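Local coordinates for protein phenol hydroxylase component phL (Pseudomonas stutzeri, PDB 3U52) that probably serves as the helical, non-catalytic beta-type subunit of a bacterial multicomponent phenol hydroxylase that oxidises phenol at a diiron centre, at residues Asp232-Trp237 and Lys298-Ala303; Gln116-Arg121 and Glu239-Glu244. All coordinates share one frame; numbering follows the deposited sequence.

Contact 1: residues Asp232-Trp237 and Lys298-Ala303. With XE (xenon), chain B.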
# COMPACT_ATOMS: atom_id res chain seq x y z
N ASP D 232 11.93 36.58 6.93
CA ASP D 232 12.56 37.22 5.80
C ASP D 232 13.50 38.33 6.23
O ASP D 232 14.70 38.24 6.00
CB ASP D 232 11.54 37.80 4.85
CG ASP D 232 10.99 36.78 3.88
OD1 ASP D 232 11.49 35.62 3.84
OD2 ASP D 232 10.02 37.13 3.15
N LYS D 233 12.94 39.38 6.83
CA LYS D 233 13.75 40.57 7.15
C LYS D 233 14.74 40.37 8.29
O LYS D 233 15.93 40.60 8.11
CB LYS D 233 12.86 41.82 7.29
CG LYS D 233 12.27 42.13 5.93
CD LYS D 233 11.17 43.13 5.99
CE LYS D 233 10.10 42.92 4.91
NZ LYS D 233 10.61 43.09 3.52
N MET D 234 14.27 39.89 9.45
CA MET D 234 15.20 39.52 10.51
C MET D 234 16.19 38.46 10.03
O MET D 234 17.38 38.52 10.37
CB MET D 234 14.44 39.04 11.72
CG MET D 234 15.08 39.39 13.03
SD MET D 234 13.88 39.28 14.42
CE MET D 234 12.58 40.35 13.79
N ASP D 235 15.71 37.49 9.23
CA ASP D 235 16.57 36.41 8.74
C ASP D 235 17.80 36.94 7.97
O ASP D 235 18.94 36.52 8.21
CB ASP D 235 15.75 35.42 7.90
CG ASP D 235 16.59 34.24 7.37
OD1 ASP D 235 16.96 33.37 8.17
OD2 ASP D 235 16.84 34.18 6.15
N GLN D 236 17.59 37.90 7.09
CA GLN D 236 18.72 38.59 6.45
C GLN D 236 19.67 39.25 7.46
O GLN D 236 20.89 39.14 7.35
CB GLN D 236 18.22 39.68 5.50
CG GLN D 236 17.39 39.15 4.34
CD GLN D 236 17.03 40.25 3.34
OE1 GLN D 236 17.86 41.11 3.03
NE2 GLN D 236 15.78 40.21 2.83
N TRP D 237 19.10 39.95 8.43
CA TRP D 237 19.87 40.69 9.42
C TRP D 237 20.70 39.78 10.33
O TRP D 237 21.80 40.18 10.77
CB TRP D 237 18.91 41.58 10.21
CG TRP D 237 19.48 42.24 11.42
CD1 TRP D 237 20.15 43.44 11.47
CD2 TRP D 237 19.39 41.77 12.76
NE1 TRP D 237 20.49 43.73 12.78
CE2 TRP D 237 20.04 42.72 13.59
CE3 TRP D 237 18.84 40.62 13.34
CZ2 TRP D 237 20.15 42.57 14.97
CZ3 TRP D 237 18.95 40.47 14.72
CH2 TRP D 237 19.60 41.44 15.52
N LYS D 298 6.50 46.31 16.60
CA LYS D 298 7.43 47.46 16.56
C LYS D 298 8.67 47.30 17.48
O LYS D 298 9.80 47.47 17.01
CB LYS D 298 6.63 48.77 16.82
CG LYS D 298 7.36 50.12 16.70
CD LYS D 298 6.27 51.21 16.34
CE LYS D 298 6.26 52.40 17.29
NZ LYS D 298 7.54 53.20 17.21
N PRO D 299 8.49 46.96 18.77
CA PRO D 299 9.73 46.80 19.57
C PRO D 299 10.69 45.69 19.09
O PRO D 299 11.92 45.78 19.31
CB PRO D 299 9.23 46.47 20.98
CG PRO D 299 7.77 46.47 20.95
CD PRO D 299 7.27 46.73 19.56
N LEU D 300 10.15 44.64 18.46
CA LEU D 300 10.98 43.62 17.87
C LEU D 300 11.74 44.15 16.66
O LEU D 300 12.93 43.87 16.50
CB LEU D 300 10.14 42.39 17.49
CG LEU D 300 10.84 41.15 16.89
CD1 LEU D 300 11.77 40.46 17.94
CD2 LEU D 300 9.81 40.16 16.34
N ALA D 301 11.06 44.87 15.77
CA ALA D 301 11.76 45.41 14.60
C ALA D 301 12.85 46.37 15.10
O ALA D 301 13.97 46.29 14.63
CB ALA D 301 10.80 46.10 13.63
N GLU D 302 12.52 47.20 16.10
CA GLU D 302 13.45 48.24 16.58
C GLU D 302 14.72 47.64 17.19
O GLU D 302 15.79 48.24 17.14
CB GLU D 302 12.76 49.16 17.60
CG GLU D 302 11.81 50.18 16.95
CD GLU D 302 10.97 51.01 17.94
OE1 GLU D 302 10.41 52.04 17.48
OE2 GLU D 302 10.82 50.66 19.15
N ALA D 303 14.58 46.45 17.78
CA ALA D 303 15.67 45.80 18.49
C ALA D 303 16.55 44.96 17.57
O ALA D 303 17.48 44.30 18.02
CB ALA D 303 15.11 44.95 19.62
XE XE B . 8.31 34.52 5.24
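The last turns of helices 211-240 and 276-302 meet through Met234 and Leu300, both buried. Met234 turns at its thioether (chi3 -53°), which sends the methyl CE rather than the sulfur to the leucine: CE lies 3.6 Å from Leu300 CG and 3.8 Å from Leu300 CD2. The CB bond of Leu300 does not itself point at 232-237; setting CG anti to the backbone N (chi1 -178°) carries the branch, CG and CD2, to that methyl, and the two side chains cross at about a right angle. This is helix-to-helix packing in an all-alpha subunit, consistent with the ferritin-like bundle of the bacterial multicomponent monooxygenases. Leu122 of helix 113-122 touches Leu300, Trp237 and Ala303 as a third helical neighbour. One turn beyond Met234, Trp237 CH2 comes obliquely within 4.4 Å of Ala303 O, while Met234 O lies in plane at the edge of the indole. Helix 276-302 is kinked at Pro299 and Leu300, whose N atoms make no bond to the turn before; Pro299 has no N-H to give. At the other end of 232-237, Asp232 OD1 lies 3.6 Å from the bound xenon, in a pocket shared with Tyr227 and Tyr257.

Contact 2: residues Gln116-Arg121 and Glu239-Glu244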
# COMPACT_ATOMS: atom_id res chain seq x y z
N GLN D 116 24.12 34.11 21.17
CA GLN D 116 23.12 33.19 21.69
C GLN D 116 21.99 33.89 22.45
O GLN D 116 20.83 33.48 22.36
CB GLN D 116 23.77 32.17 22.60
CG GLN D 116 24.72 31.20 21.92
CD GLN D 116 25.41 30.29 22.91
OE1 GLN D 116 25.30 30.49 24.11
NE2 GLN D 116 26.10 29.27 22.42
N LYS D 117 22.32 34.96 23.20
CA LYS D 117 21.30 35.69 23.96
C LYS D 117 20.37 36.44 23.04
O LYS D 117 19.18 36.48 23.28
CB LYS D 117 21.91 36.60 25.02
CG LYS D 117 22.16 35.88 26.39
CD LYS D 117 22.88 34.49 26.26
CE LYS D 117 23.02 33.75 27.59
NZ LYS D 117 23.20 32.28 27.34
N GLN D 118 20.92 37.00 21.96
CA GLN D 118 20.12 37.61 20.90
C GLN D 118 19.10 36.63 20.31
O GLN D 118 18.01 37.04 19.97
CB GLN D 118 20.98 38.15 19.76
CG GLN D 118 21.74 39.46 20.06
CD GLN D 118 22.53 39.99 18.85
OE1 GLN D 118 23.50 39.37 18.40
NE2 GLN D 118 22.12 41.14 18.31
N LEU D 119 19.45 35.36 20.17
CA LEU D 119 18.47 34.37 19.69
C LEU D 119 17.41 34.06 20.73
O LEU D 119 16.23 33.94 20.41
CB LEU D 119 19.15 33.08 19.26
CG LEU D 119 20.11 33.18 18.07
CD1 LEU D 119 20.69 31.83 17.78
CD2 LEU D 119 19.42 33.76 16.81
N LEU D 120 17.85 33.92 21.98
CA LEU D 120 16.95 33.64 23.08
C LEU D 120 15.97 34.79 23.31
O LEU D 120 14.87 34.61 23.85
CB LEU D 120 17.74 33.37 24.35
CG LEU D 120 18.58 32.10 24.31
CD1 LEU D 120 19.19 31.80 25.69
CD2 LEU D 120 17.72 30.93 23.77
N ARG D 121 16.40 35.99 22.91
CA ARG D 121 15.64 37.22 23.17
C ARG D 121 14.79 37.65 21.97
O ARG D 121 13.69 38.18 22.16
CB ARG D 121 16.58 38.38 23.62
CG ARG D 121 15.86 39.71 23.83
CD ARG D 121 16.77 40.76 24.48
NE ARG D 121 16.00 41.94 24.89
CZ ARG D 121 15.97 43.11 24.25
NH1 ARG D 121 16.70 43.32 23.15
NH2 ARG D 121 15.22 44.09 24.74
N GLU D 239 22.56 37.49 9.53
CA GLU D 239 23.86 37.32 8.87
C GLU D 239 24.90 38.35 9.35
O GLU D 239 26.05 37.98 9.67
CB GLU D 239 23.65 37.34 7.34
CG GLU D 239 24.89 37.61 6.50
CD GLU D 239 24.60 37.48 5.00
OE1 GLU D 239 24.37 38.51 4.32
OE2 GLU D 239 24.56 36.33 4.52
N SER D 240 24.47 39.62 9.41
CA SER D 240 25.25 40.73 9.97
C SER D 240 25.61 40.54 11.46
O SER D 240 26.54 41.17 11.97
CB SER D 240 24.48 42.04 9.75
OG SER D 240 23.40 42.21 10.67
N GLN D 241 24.88 39.67 12.16
CA GLN D 241 25.12 39.40 13.59
C GLN D 241 25.95 38.15 13.85
O GLN D 241 26.23 37.81 14.99
CB GLN D 241 23.78 39.25 14.33
CG GLN D 241 22.93 40.48 14.32
CD GLN D 241 23.68 41.68 14.85
OE1 GLN D 241 24.02 42.58 14.08
NE2 GLN D 241 23.96 41.70 16.14
N GLY D 242 26.33 37.46 12.78
CA GLY D 242 27.07 36.21 12.91
C GLY D 242 26.22 34.97 13.16
O GLY D 242 26.76 33.92 13.49
N ALA D 243 24.90 35.09 12.99
CA ALA D 243 23.97 34.01 13.34
C ALA D 243 23.34 33.34 12.11
O ALA D 243 22.29 32.70 12.21
CB ALA D 243 22.90 34.54 14.26
N GLU D 244 23.99 33.51 10.96
CA GLU D 244 23.51 33.06 9.65
C GLU D 244 23.03 31.58 9.65
O GLU D 244 22.06 31.25 8.99
CB GLU D 244 24.61 33.32 8.59
CG GLU D 244 24.22 33.06 7.10
CD GLU D 244 25.44 32.74 6.14
OE1 GLU D 244 26.49 33.45 6.22
OE2 GLU D 244 25.33 31.78 5.30
O HOH W 1 25.89 38.41 17.68
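Gln118 OE1 accepts a hydrogen bond from a water at 2.7 Å, and the same water donates its second proton to Gln241 O at 2.8 Å, bridging the side chain of helix 113-122 to the backbone just past helix 211-240. As modelled, Gln241 NE2 also gives Gln118 OE1 a weak hydrogen bond at 3.3 Å (N-H...O 164°). That bond is uncertain, because Gln118 NE2 lies 2.9 Å from Gln241 NE2, two donors facing each other; the water supports OE1 of Gln118 as placed, so the amide of Gln241 is the more doubtful. Gln118 runs out extended beyond CG, whereas Gln241 folds at chi2 (-55°), turning its amide back toward Gln118. The chains cross at about a right angle and the amide planes stand 80° apart, so the two amides do not pair flat. Were Gln118 replaced by an alanine, the bridging water would probably lose one of its two acceptors, keeping Gln241 O alone, and the Gln241 amide would lose the group it faces.

Gly242 closes the helix with a Schellman motif: its phi is positive, and its N bonds back to Glu239 O at 3.2 Å. A beta carbon there would press on the carbonyl O of Gln241, the water's acceptor. Beyond this turn the contact becomes apolar, with Leu119 CD2 4.4 Å from Ala243 CB; Leu119 also packs on Leu111 and Ile174. Away from helix 113-122, Glu239 and Glu244 form salt bridges with Arg110 of the second subunit. The soundest polar link between the segments is thus indirect, one water joining a side-chain amide to a carbonyl at a helix end, beside a single apolar touch.

Helix 211-240 supplies 232-237, and its C-terminal end runs into 239-244; the centres of contacts 1 and 2 lie about 11 Å apart. Helix 113-122 joins them physically: Trp237 CH2 of contact 1 packs 3.8 Å from Gln118 NE2 of contact 2, and Ala303 CB reaches to 4.2 Å from Arg121 NH1. Along the chain their segments alternate. Together the contacts bring helices 113-122, 211-240 and 276-302 side by side. Only contact 1 touches the xenon pocket, through Asp232. Met234 CE is already 11.2 Å from the xenon, and Gln118 NE2 is 20.1 Å away. Both contacts border the second subunit; Asp235, in contact 1, forms a salt bridge with Arg105 of that subunit.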